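Local atomic coordinates of myosin-I heavy chain (Dictyostelium discoideum, PDB entry 5EJY), a protein that works as an actin-based class VII motor with ATPase activity in early phagocytosis and adhesion, the present piece being a MyTH4-FERM unit of its tail. Residues A[421-426]-A[445-450]. Sequence-based numbering, arbitrary orientation.
Sequences LPYPKN and KMLESV
Tyr423 and Leu447 have the nearest CA atoms of 421-426, the loop leading into strand 426-432, and the strand 445-450. These CA atoms stay 7.7 Å apart, too far for main-chain pairing, and side chains alone span the interval. At Leu447 and Glu448 the strand forms a classic beta bulge, both residues facing Ile438; the bulge lets two consecutive side chains point toward the loop, where a regular strand would alternate them.

Tyrosine suits its place because its long, flat ring can cross this distance and still end in a polar group. The Tyr423 OH donates a hydrogen bond to Glu448 OE1 at 2.4 Å, a distance so short that its exact value is doubtful. The carboxylate oxygen arrives at the ring's edge, in its plane, while the two flat groups are turned 61° apart. Glu448 gets there with CG anti to its backbone N (chi1 -173°) and an extended chain beyond, a reach aspartate lacks. Within the loop, Pro422 CG rests over one ring face, 3.9 Å above the plane and offset toward the rim. A phenylalanine in place of Tyr423 would probably keep much of this packing but leave the Glu448 carboxylate without its hydroxyl mate.

Beside this polar link, the methyl Leu447 CD1 comes up against the Pro424 ring at CD, 3.7 Å away. The rigid proline ring offers a compact apolar surface to the branched leucine, whose CD1 also nears the edge of the tyrosine ring.

The contact belongs to the FERM part of the tail. Strand 445-450 is outermost in an antiparallel four-stranded sheet; side chains of the loop lie against the neighbouring strand 435-440, Tyr423 on Ile438 and Pro424 on Asp440, and Tyr423 also packs on Leu471.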
loop_
_atom_site.group_PDB
_atom_site.type_symbol
_atom_site.label_atom_id
_atom_site.label_comp_id
_atom_site.label_asym_id
_atom_site.label_seq_id
_atom_site.Cartn_x
_atom_site.Cartn_y
_atom_site.Cartn_z
ATOM N N LEU A 421 22.881 25.315 13.935
ATOM C CA LEU A 421 21.560 25.263 14.541
ATOM C C LEU A 421 21.682 24.774 15.977
ATOM O O LEU A 421 22.513 23.927 16.275
ATOM C CB LEU A 421 20.640 24.337 13.746
ATOM C CG LEU A 421 20.327 24.812 12.333
ATOM C CD1 LEU A 421 19.476 23.779 11.591
ATOM C CD2 LEU A 421 19.619 26.150 12.382
ATOM N N PRO A 422 20.824 25.287 16.867
ATOM C CA PRO A 422 20.883 25.029 18.312
ATOM C C PRO A 422 20.383 23.673 18.778
ATOM O O PRO A 422 20.738 23.277 19.883
ATOM C CB PRO A 422 19.979 26.114 18.894
ATOM C CG PRO A 422 19.047 26.459 17.805
ATOM C CD PRO A 422 19.807 26.294 16.522
ATOM N N TYR A 423 19.566 22.987 17.982
ATOM C CA TYR A 423 18.931 21.747 18.435
ATOM C C TYR A 423 19.914 20.602 18.568
ATOM O O TYR A 423 20.937 20.579 17.892
ATOM C CB TYR A 423 17.813 21.351 17.467
ATOM C CG TYR A 423 17.147 22.557 16.878
ATOM C CD1 TYR A 423 16.338 23.370 17.658
ATOM C CD2 TYR A 423 17.365 22.917 15.556
ATOM C CE1 TYR A 423 15.739 24.487 17.128
ATOM C CE2 TYR A 423 16.773 24.036 15.018
ATOM C CZ TYR A 423 15.966 24.819 15.810
ATOM O OH TYR A 423 15.378 25.936 15.276
ATOM N N PRO A 424 19.600 19.642 19.448
ATOM C CA PRO A 424 20.324 18.375 19.555
ATOM C C PRO A 424 20.263 17.613 18.235
ATOM O O PRO A 424 19.326 17.821 17.452
ATOM C CB PRO A 424 19.547 17.621 20.637
ATOM C CG PRO A 424 18.885 18.697 21.438
ATOM C CD PRO A 424 18.523 19.749 20.443
ATOM N N LYS A 425 21.242 16.745 18.003
ATOM C CA LYS A 425 21.362 16.018 16.746
ATOM C C LYS A 425 20.138 15.157 16.491
ATOM O O LYS A 425 19.681 15.032 15.352
ATOM C CB LYS A 425 22.597 15.116 16.752
ATOM C CG LYS A 425 22.472 13.935 15.795
ATOM C CD LYS A 425 23.678 13.009 15.825
ATOM C CE LYS A 425 23.423 11.784 14.953
ATOM N NZ LYS A 425 24.553 10.813 14.988
ATOM N N ASN A 426 19.635 14.538 17.551
ATOM C CA ASN A 426 18.453 13.698 17.451
ATOM C C ASN A 426 17.262 14.423 18.041
ATOM O O ASN A 426 17.311 14.902 19.172
ATOM C CB ASN A 426 18.673 12.360 18.161
ATOM C CG ASN A 426 19.895 11.627 17.648
ATOM O OD1 ASN A 426 19.831 10.896 16.657
ATOM N ND2 ASN A 426 21.021 11.822 18.321
ATOM N N LYS A 445 10.793 18.080 26.097
ATOM C CA LYS A 445 10.421 19.477 25.923
ATOM C C LYS A 445 10.381 19.901 24.465
ATOM O O LYS A 445 11.229 19.498 23.665
ATOM C CB LYS A 445 11.403 20.380 26.687
ATOM C CG LYS A 445 11.423 20.120 28.177
ATOM C CD LYS A 445 12.345 21.074 28.899
ATOM C CE LYS A 445 12.312 20.836 30.400
ATOM N NZ LYS A 445 13.133 21.854 31.116
ATOM N N MET A 446 9.394 20.724 24.134
ATOM C CA MET A 446 9.321 21.388 22.844
ATOM C C MET A 446 10.381 22.475 22.783
ATOM O O MET A 446 10.587 23.210 23.756
ATOM C CB MET A 446 7.951 22.035 22.650
ATOM C CG MET A 446 6.799 21.049 22.545
ATOM S SD MET A 446 6.863 20.129 20.992
ATOM C CE MET A 446 5.465 19.009 21.195
ATOM N N LEU A 447 11.039 22.590 21.635
ATOM C CA LEU A 447 12.142 23.542 21.486
ATOM C C LEU A 447 11.775 24.716 20.595
ATOM O O LEU A 447 12.243 25.834 20.811
ATOM C CB LEU A 447 13.379 22.840 20.935
ATOM C CG LEU A 447 13.970 21.736 21.804
ATOM C CD1 LEU A 447 15.194 21.168 21.120
ATOM C CD2 LEU A 447 14.315 22.257 23.202
ATOM N N GLU A 448 10.931 24.465 19.597
ATOM C CA GLU A 448 10.583 25.488 18.623
ATOM C C GLU A 448 9.340 25.085 17.864
ATOM O O GLU A 448 9.115 23.900 17.633
ATOM C CB GLU A 448 11.744 25.683 17.641
ATOM C CG GLU A 448 11.563 26.835 16.675
ATOM C CD GLU A 448 12.891 27.331 16.112
ATOM O OE1 GLU A 448 13.928 27.175 16.798
ATOM O OE2 GLU A 448 12.895 27.866 14.978
ATOM N N SER A 449 8.524 26.066 17.491
ATOM C CA SER A 449 7.352 25.811 16.656
ATOM C C SER A 449 7.552 26.436 15.286
ATOM O O SER A 449 7.463 27.656 15.124
ATOM C CB SER A 449 6.076 26.366 17.294
ATOM O OG SER A 449 4.977 26.252 16.396
ATOM N N VAL A 450 7.838 25.596 14.301
ATOM C CA VAL A 450 8.102 26.058 12.951
ATOM C C VAL A 450 6.795 26.244 12.189
ATOM O O VAL A 450 5.885 25.415 12.290
ATOM C CB VAL A 450 9.045 25.085 12.215
ATOM C CG1 VAL A 450 9.285 25.547 10.788
ATOM C CG2 VAL A 450 10.367 24.971 12.979
#